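Hydrolase, haloacid dehalogenase-like family (Pseudomonas syringae pv. tomato, PDB 3S6J) probably hydrolyses phosphate esters, perhaps of sugars, as a metal-dependent phosphatase of the haloacid dehalogenase superfamily. Local coordinates at residues E30-E35 / E73-K78; N24-K29 / L39-I44. One frame throughout, in Å; residues are numbered along the deposited sequence.

Contact 1. Residues E30-E35 / E73-K78; sequences EALDAE and ERLSEK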
ATOM      1  N   GLU E  30       8.527   4.860  11.315  1.00 31.02           N
ATOM      2  CA  GLU E  30       9.260   4.813  12.572  1.00 32.33           C
ATOM      3  C   GLU E  30      10.121   6.052  12.746  1.00 34.68           C
ATOM      4  O   GLU E  30      10.158   6.649  13.835  1.00 36.43           O
ATOM      5  CB  GLU E  30      10.119   3.546  12.597  1.00 35.34           C
ATOM      6  CG  GLU E  30      11.165   3.498  13.675  1.00 40.63           C
ATOM      7  CD  GLU E  30      11.760   2.101  13.798  1.00 44.03           C
ATOM      8  OE1 GLU E  30      11.228   1.173  13.154  1.00 42.50           O
ATOM      9  OE2 GLU E  30      12.756   1.924  14.530  1.00 47.32           O
ATOM     10  N   ALA E  31      10.796   6.466  11.675  1.00 32.07           N
ATOM     11  CA  ALA E  31      11.555   7.732  11.716  1.00 33.27           C
ATOM     12  C   ALA E  31      10.686   8.961  11.949  1.00 31.83           C
ATOM     13  O   ALA E  31      11.059   9.859  12.717  1.00 34.17           O
ATOM     14  CB  ALA E  31      12.387   7.921  10.462  1.00 31.94           C
ATOM     15  N   LEU E  32       9.547   9.023  11.276  1.00 28.55           N
ATOM     16  CA  LEU E  32       8.659  10.180  11.390  1.00 31.51           C
ATOM     17  C   LEU E  32       7.965  10.251  12.755  1.00 33.15           C
ATOM     18  O   LEU E  32       7.787  11.341  13.323  1.00 30.95           O
ATOM     19  CB  LEU E  32       7.637  10.211  10.249  1.00 28.46           C
ATOM     20  CG  LEU E  32       8.222  10.544   8.865  1.00 30.51           C
ATOM     21  CD1 LEU E  32       7.369   9.978   7.708  1.00 29.64           C
ATOM     22  CD2 LEU E  32       8.377  12.027   8.696  1.00 30.90           C
ATOM     23  N   ASP E  33       7.564   9.090  13.268  1.00 31.20           N
ATOM     24  CA  ASP E  33       6.972   9.007  14.603  1.00 32.84           C
ATOM     25  C   ASP E  33       7.981   9.466  15.654  1.00 32.08           C
ATOM     26  O   ASP E  33       7.624  10.187  16.582  1.00 34.24           O
ATOM     27  CB  ASP E  33       6.501   7.588  14.931  1.00 30.55           C
ATOM     28  CG  ASP E  33       5.210   7.205  14.207  1.00 36.29           C
ATOM     29  OD1 ASP E  33       4.569   8.080  13.575  1.00 37.28           O
ATOM     30  OD2 ASP E  33       4.826   6.012  14.277  1.00 38.09           O
ATOM     31  N   ALA E  34       9.238   9.049  15.503  1.00 33.08           N
ATOM     32  CA  ALA E  34      10.321   9.429  16.436  1.00 34.19           C
ATOM     33  C   ALA E  34      10.500  10.935  16.516  1.00 33.58           C
ATOM     34  O   ALA E  34      11.055  11.463  17.484  1.00 35.08           O
ATOM     35  CB  ALA E  34      11.628   8.809  16.009  1.00 30.80           C
ATOM     36  N   GLU E  35      10.065  11.610  15.463  1.00 33.04           N
ATOM     37  CA  GLU E  35      10.301  13.026  15.300  1.00 32.33           C
ATOM     38  C   GLU E  35       8.993  13.801  15.373  1.00 33.48           C
ATOM     39  O   GLU E  35       8.914  14.934  14.894  1.00 33.99           O
ATOM     40  CB  GLU E  35      11.021  13.279  13.979  1.00 32.79           C
ATOM     41  CG  GLU E  35      12.473  12.812  13.971  1.00 34.16           C
ATOM     42  CD  GLU E  35      13.364  13.685  14.851  1.00 37.68           C
ATOM     43  OE1 GLU E  35      13.105  14.907  14.942  1.00 33.37           O
ATOM     44  OE2 GLU E  35      14.322  13.147  15.453  1.00 41.64           O
ATOM     45  N   GLU E  73      17.866  15.684   7.953  1.00 42.90           N
ATOM     46  CA  GLU E  73      19.074  14.892   8.097  1.00 43.29           C
ATOM     47  C   GLU E  73      18.887  13.798   9.142  1.00 42.94           C
ATOM     48  O   GLU E  73      19.216  12.632   8.900  1.00 43.42           O
ATOM     49  CB  GLU E  73      20.232  15.817   8.496  1.00 45.45           C
ATOM     50  CG  GLU E  73      21.454  15.745   7.592  1.00 48.06           C
ATOM     51  CD  GLU E  73      22.588  14.916   8.188  1.00 59.54           C
ATOM     52  OE1 GLU E  73      23.773  15.299   7.992  1.00 59.60           O
ATOM     53  OE2 GLU E  73      22.292  13.889   8.856  1.00 59.44           O
ATOM     54  N   ARG E  74      18.370  14.170  10.311  1.00 41.23           N
ATOM     55  CA  ARG E  74      18.110  13.184  11.361  1.00 42.06           C
ATOM     56  C   ARG E  74      17.056  12.157  10.928  1.00 40.62           C
ATOM     57  O   ARG E  74      17.206  10.964  11.197  1.00 39.93           O
ATOM     58  CB  ARG E  74      17.712  13.843  12.696  1.00 39.87           C
ATOM     59  CG  ARG E  74      18.867  14.545  13.410  1.00 45.84           C
ATOM     60  CD  ARG E  74      18.577  14.821  14.887  1.00 41.92           C
ATOM     61  NE  ARG E  74      17.166  15.111  15.120  1.00 43.11           N
ATOM     62  CZ  ARG E  74      16.619  16.319  15.028  1.00 39.81           C
ATOM     63  NH1 ARG E  74      17.358  17.375  14.721  1.00 43.72           N
ATOM     64  NH2 ARG E  74      15.323  16.467  15.249  1.00 37.73           N
ATOM     65  N   LEU E  75      15.992  12.615  10.270  1.00 38.59           N
ATOM     66  CA  LEU E  75      14.954  11.694   9.790  1.00 38.54           C
ATOM     67  C   LEU E  75      15.575  10.680   8.840  1.00 38.88           C
ATOM     68  O   LEU E  75      15.324   9.473   8.937  1.00 36.67           O
ATOM     69  CB  LEU E  75      13.838  12.448   9.073  1.00 35.25           C
ATOM     70  CG  LEU E  75      12.787  13.069   9.980  1.00 34.93           C
ATOM     71  CD1 LEU E  75      12.039  14.149   9.206  1.00 36.07           C
ATOM     72  CD2 LEU E  75      11.835  11.999  10.529  1.00 33.94           C
ATOM     73  N   SER E  76      16.392  11.189   7.924  1.00 38.79           N
ATOM     74  CA  SER E  76      17.151  10.350   7.008  1.00 39.49           C
ATOM     75  C   SER E  76      17.965   9.290   7.765  1.00 41.88           C
ATOM     76  O   SER E  76      17.841   8.099   7.488  1.00 41.18           O
ATOM     77  CB  SER E  76      18.064  11.218   6.144  1.00 41.11           C
ATOM     78  OG  SER E  76      18.685  10.442   5.139  1.00 47.04           O
ATOM     79  N   GLU E  77      18.785   9.714   8.726  1.00 41.26           N
ATOM     80  CA  GLU E  77      19.536   8.757   9.536  1.00 42.38           C
ATOM     81  C   GLU E  77      18.643   7.721  10.216  1.00 39.57           C
ATOM     82  O   GLU E  77      18.947   6.533  10.203  1.00 39.18           O
ATOM     83  CB  GLU E  77      20.404   9.470  10.587  1.00 44.02           C
ATOM     84  CG  GLU E  77      21.643  10.137  10.018  1.00 48.34           C
ATOM     85  CD  GLU E  77      22.616  10.631  11.102  1.00 57.93           C
ATOM     86  OE1 GLU E  77      23.338   9.792  11.709  1.00 58.85           O
ATOM     87  OE2 GLU E  77      22.667  11.865  11.337  1.00 56.62           O
ATOM     88  N   LYS E  78      17.558   8.180  10.831  1.00 39.85           N
ATOM     89  CA  LYS E  78      16.614   7.285  11.498  1.00 40.96           C
ATOM     90  C   LYS E  78      16.056   6.279  10.516  1.00 38.41           C
ATOM     91  O   LYS E  78      15.898   5.108  10.834  1.00 38.83           O
ATOM     92  CB  LYS E  78      15.457   8.068  12.123  1.00 39.87           C
ATOM     93  CG  LYS E  78      15.483   8.108  13.648  1.00 44.62           C
ATOM     94  CD  LYS E  78      16.037   9.403  14.171  1.00 44.08           C
ATOM     95  CE  LYS E  78      15.775   9.557  15.679  1.00 49.23           C
ATOM     96  NZ  LYS E  78      16.127   8.311  16.455  1.00 54.86           N
TER
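Glu-35 and Arg-74 meet in a salt bridge whose two arms are unequal. NH2 of Arg-74 donates to Glu-35 OE1 over 2.7 Å, reaching the syn side of that oxygen from 30° out of the carboxylate plane. The second arm, from Arg-74 NE to Glu-35 OE2, is weak at 3.5 Å, as suits two flat groups turned 51° apart. Beneath the charges, CG of Glu-35 lies 3.6 Å from CD2 of Leu-75. That methyl is the hub of the apolar contact: it also sits 3.2 Å from the backbone O of Ala-31 and 3.9 Å from CD2 of Leu-32, whose side chain crosses Leu-75 at about a right angle. Further along, the CB atoms of Ala-31 and Lys-78 are pressed to 3.5 Å, which the small alanine permits.

A bend at chi2 (-71°) folds the Glu-35 chain over Leu-75, and Gln-71 NE2 gives OE1 a second hydrogen bond. Glu-30 adds a further tie between the helices, a salt bridge to Arg-85. The axes of 30-34 and 73-78, on the obliquely antiparallel helices 21-34 and 69-85, approach to 8.7 Å, a helix pair of the alpha-helical cap inserted into the haloacid dehalogenase fold.

Contact 2. Residues N24-K29 / L39-I44; sequences NVAAWK and LAMWRI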
ATOM      1  N   ASN E  24      10.355  -0.094   3.382  1.00 29.37           N
ATOM      2  CA  ASN E  24      10.674   1.323   3.256  1.00 30.42           C
ATOM      3  C   ASN E  24       9.606   2.138   3.993  1.00 30.28           C
ATOM      4  O   ASN E  24       9.925   2.939   4.861  1.00 31.56           O
ATOM      5  CB  ASN E  24      10.796   1.725   1.779  1.00 30.75           C
ATOM      6  CG  ASN E  24      11.674   2.940   1.566  1.00 33.09           C
ATOM      7  OD1 ASN E  24      12.044   3.619   2.515  1.00 37.55           O
ATOM      8  ND2 ASN E  24      12.018   3.213   0.318  1.00 35.46           N
ATOM      9  N   VAL E  25       8.335   1.886   3.689  1.00 30.64           N
ATOM     10  CA  VAL E  25       7.240   2.534   4.406  1.00 30.02           C
ATOM     11  C   VAL E  25       7.384   2.446   5.937  1.00 28.78           C
ATOM     12  O   VAL E  25       7.286   3.455   6.639  1.00 29.13           O
ATOM     13  CB  VAL E  25       5.843   1.982   3.964  1.00 31.25           C
ATOM     14  CG1 VAL E  25       4.734   2.710   4.696  1.00 32.65           C
ATOM     15  CG2 VAL E  25       5.644   2.157   2.478  1.00 30.48           C
ATOM     16  N   ALA E  26       7.616   1.245   6.449  1.00 30.02           N
ATOM     17  CA  ALA E  26       7.714   1.032   7.894  1.00 29.65           C
ATOM     18  C   ALA E  26       8.883   1.814   8.490  1.00 29.84           C
ATOM     19  O   ALA E  26       8.758   2.429   9.560  1.00 29.41           O
ATOM     20  CB  ALA E  26       7.846  -0.453   8.192  1.00 32.33           C
ATOM     21  N   ALA E  27      10.001   1.825   7.766  1.00 30.26           N
ATOM     22  CA  ALA E  27      11.186   2.587   8.157  1.00 30.15           C
ATOM     23  C   ALA E  27      10.916   4.093   8.223  1.00 32.81           C
ATOM     24  O   ALA E  27      11.353   4.764   9.163  1.00 30.79           O
ATOM     25  CB  ALA E  27      12.352   2.294   7.208  1.00 30.70           C
ATOM     26  N   TRP E  28      10.236   4.636   7.209  1.00 31.25           N
ATOM     27  CA  TRP E  28       9.868   6.044   7.264  1.00 30.66           C
ATOM     28  C   TRP E  28       8.909   6.329   8.419  1.00 29.93           C
ATOM     29  O   TRP E  28       9.054   7.341   9.106  1.00 28.25           O
ATOM     30  CB  TRP E  28       9.297   6.546   5.934  1.00 31.02           C
ATOM     31  CG  TRP E  28      10.385   6.859   4.966  1.00 34.36           C
ATOM     32  CD1 TRP E  28      10.662   6.205   3.803  1.00 31.54           C
ATOM     33  CD2 TRP E  28      11.399   7.868   5.111  1.00 33.46           C
ATOM     34  NE1 TRP E  28      11.763   6.749   3.207  1.00 31.57           N
ATOM     35  CE2 TRP E  28      12.238   7.777   3.985  1.00 33.78           C
ATOM     36  CE3 TRP E  28      11.665   8.846   6.077  1.00 31.83           C
ATOM     37  CZ2 TRP E  28      13.338   8.625   3.794  1.00 35.23           C
ATOM     38  CZ3 TRP E  28      12.757   9.699   5.886  1.00 35.07           C
ATOM     39  CH2 TRP E  28      13.578   9.584   4.756  1.00 35.77           C
ATOM     40  N   LYS E  29       7.946   5.427   8.632  1.00 27.95           N
ATOM     41  CA  LYS E  29       6.935   5.611   9.667  1.00 29.99           C
ATOM     42  C   LYS E  29       7.567   5.732  11.054  1.00 31.80           C
ATOM     43  O   LYS E  29       7.202   6.599  11.848  1.00 31.78           O
ATOM     44  CB  LYS E  29       5.914   4.466   9.648  1.00 31.77           C
ATOM     45  CG  LYS E  29       4.860   4.562  10.751  1.00 31.28           C
ATOM     46  CD  LYS E  29       4.083   5.892  10.663  1.00 30.10           C
ATOM     47  CE  LYS E  29       2.829   5.819  11.518  1.00 29.16           C
ATOM     48  NZ  LYS E  29       2.294   7.163  11.857  1.00 32.40           N
ATOM     49  N   LEU E  39       2.129  10.706  10.538  1.00 35.11           N
ATOM     50  CA  LEU E  39       1.572  10.699   9.191  1.00 31.58           C
ATOM     51  C   LEU E  39       1.032   9.310   8.975  1.00 30.74           C
ATOM     52  O   LEU E  39       1.726   8.343   9.279  1.00 27.71           O
ATOM     53  CB  LEU E  39       2.675  10.949   8.174  1.00 29.45           C
ATOM     54  CG  LEU E  39       2.335  12.042   7.180  1.00 38.16           C
ATOM     55  CD1 LEU E  39       2.953  13.354   7.637  1.00 37.76           C
ATOM     56  CD2 LEU E  39       2.827  11.652   5.797  1.00 38.73           C
ATOM     57  N   ALA E  40      -0.202   9.202   8.488  1.00 29.04           N
ATOM     58  CA  ALA E  40      -0.780   7.888   8.216  1.00 27.61           C
ATOM     59  C   ALA E  40       0.105   7.161   7.209  1.00 28.81           C
ATOM     60  O   ALA E  40       0.718   7.767   6.333  1.00 27.47           O
ATOM     61  CB  ALA E  40      -2.215   8.009   7.699  1.00 25.50           C
HETATM   62  N   MSE E  41       0.200   5.855   7.329  1.00 28.73           N
HETATM   63  CA  MSE E  41       1.090   5.144   6.421  1.00 30.28           C
HETATM   64  C   MSE E  41       0.742   5.158   4.929  1.00 28.23           C
HETATM   65  O   MSE E  41       1.637   5.039   4.109  1.00 30.03           O
HETATM   66  CB  MSE E  41       1.378   3.735   6.934  1.00 30.27           C
HETATM   67  CG  MSE E  41       2.661   3.759   7.769  1.00 30.03           C
HETATM   68 SE   MSE E  41       2.724   2.253   8.802  1.00 60.34          SE
HETATM   69  CE  MSE E  41       4.067   1.238   7.787  1.00 34.48           C
ATOM     70  N   TRP E  42      -0.523   5.328   4.570  1.00 26.69           N
ATOM     71  CA  TRP E  42      -0.861   5.446   3.142  1.00 27.28           C
ATOM     72  C   TRP E  42      -0.206   6.692   2.485  1.00 29.08           C
ATOM     73  O   TRP E  42       0.233   6.631   1.322  1.00 26.98           O
ATOM     74  CB  TRP E  42      -2.378   5.432   2.914  1.00 25.56           C
ATOM     75  CG  TRP E  42      -3.047   6.726   3.287  1.00 27.37           C
ATOM     76  CD1 TRP E  42      -3.405   7.135   4.540  1.00 27.43           C
ATOM     77  CD2 TRP E  42      -3.439   7.777   2.394  1.00 25.20           C
ATOM     78  NE1 TRP E  42      -3.992   8.387   4.477  1.00 26.21           N
ATOM     79  CE2 TRP E  42      -4.022   8.795   3.173  1.00 28.54           C
ATOM     80  CE3 TRP E  42      -3.343   7.954   1.012  1.00 28.46           C
ATOM     81  CZ2 TRP E  42      -4.498   9.987   2.616  1.00 28.06           C
ATOM     82  CZ3 TRP E  42      -3.826   9.125   0.459  1.00 28.34           C
ATOM     83  CH2 TRP E  42      -4.397  10.127   1.265  1.00 28.76           C
ATOM     84  N   ARG E  43      -0.125   7.799   3.233  1.00 28.47           N
ATOM     85  CA  ARG E  43       0.522   9.028   2.760  1.00 29.73           C
ATOM     86  C   ARG E  43       2.022   8.824   2.552  1.00 30.33           C
ATOM     87  O   ARG E  43       2.602   9.371   1.624  1.00 31.73           O
ATOM     88  CB  ARG E  43       0.273  10.226   3.723  1.00 30.83           C
ATOM     89  CG  ARG E  43      -1.165  10.355   4.243  1.00 31.85           C
ATOM     90  CD  ARG E  43      -1.515  11.743   4.800  1.00 31.84           C
ATOM     91  NE  ARG E  43      -1.811  12.630   3.675  1.00 41.70           N
ATOM     92  CZ  ARG E  43      -2.987  13.196   3.424  1.00 34.54           C
ATOM     93  NH1 ARG E  43      -4.012  13.028   4.239  1.00 30.48           N
ATOM     94  NH2 ARG E  43      -3.116  13.959   2.353  1.00 40.54           N
ATOM     95  N   ILE E  44       2.659   8.045   3.427  1.00 31.85           N
ATOM     96  CA  ILE E  44       4.077   7.713   3.246  1.00 31.32           C
ATOM     97  C   ILE E  44       4.281   6.802   2.024  1.00 30.80           C
ATOM     98  O   ILE E  44       5.225   6.976   1.247  1.00 30.77           O
ATOM     99  CB  ILE E  44       4.689   7.058   4.512  1.00 28.76           C
ATOM    100  CG1 ILE E  44       4.639   8.044   5.696  1.00 28.40           C
ATOM    101  CG2 ILE E  44       6.131   6.620   4.231  1.00 27.15           C
ATOM    102  CD1 ILE E  44       4.820   7.424   7.088  1.00 24.84           C
TER
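Met-41, a selenomethionine, carries much of the apolar packing by laying its chain obliquely across Val-25 and Lys-29. Its CE is tight against CG1 of Val-25 at 3.5 Å and also rests over the backbone of Ala-26, 3.7 Å from CA. The turn at chi3 (104°) swings this terminal methyl back to the helix while SE stays 3.7 Å from CG of Lys-29. Ile-44 fills the neighbouring position with two branches: CG2 approaches CB of Trp-28 at 3.6 Å, whereas CD1 lies 3.8 Å from CA of Lys-29 and also meets the aliphatic part of that lysine. The indole of Trp-28 turns to other partners, stacking on His-79 and packing against Met-55 and Leu-56 of helix 52-63.

The polar contribution comes from Lys-29. With CG anti to the backbone N (chi1 177°), its chain runs past Met-41 and brings NZ to the carbonyl oxygen of Leu-39 at 2.9 Å. The ammonium approaches from above the carbonyl plane, 48° out of it. A salt bridge to Asp-33 gives the same NZ a second partner, so this buried amino group is held by a charge as well as by the loop.

Contacts with the second subunit flank the joint. Its Asp-19 accepts a hydrogen bond from the backbone N of Met-41, and its Glu-210 forms a salt bridge with Arg-43. Helix 21-34 and the start of helix 41-47 are thus joined by a buried apolar layer, with the Lys-29 to Leu-39 hydrogen bond at the connecting loop: two consecutive helices joined by a short loop, in the helical cap of a haloacid dehalogenase-type enzyme.

In the fold
Helix 21-34 is common to contacts 1 and 2, whose centres are 11 Å apart, and packs against helix 69-85 in one and helix 41-47 in the other. Their apolar layers meet where Leu-32 CD1 lies 3.7 Å from Ile-44 CD1, while Trp-28 CZ3 comes within 4.0 Å of Leu-75 O. Contact 1 is remote from the metal site; contact 2 is nearer, the side chain of Val-25 being about 10 Å from a bound calcium ion. Asn-24 ND2 hydrogen-bonds to the calcium ligand Asp-14, linking this helix directly to the metal site.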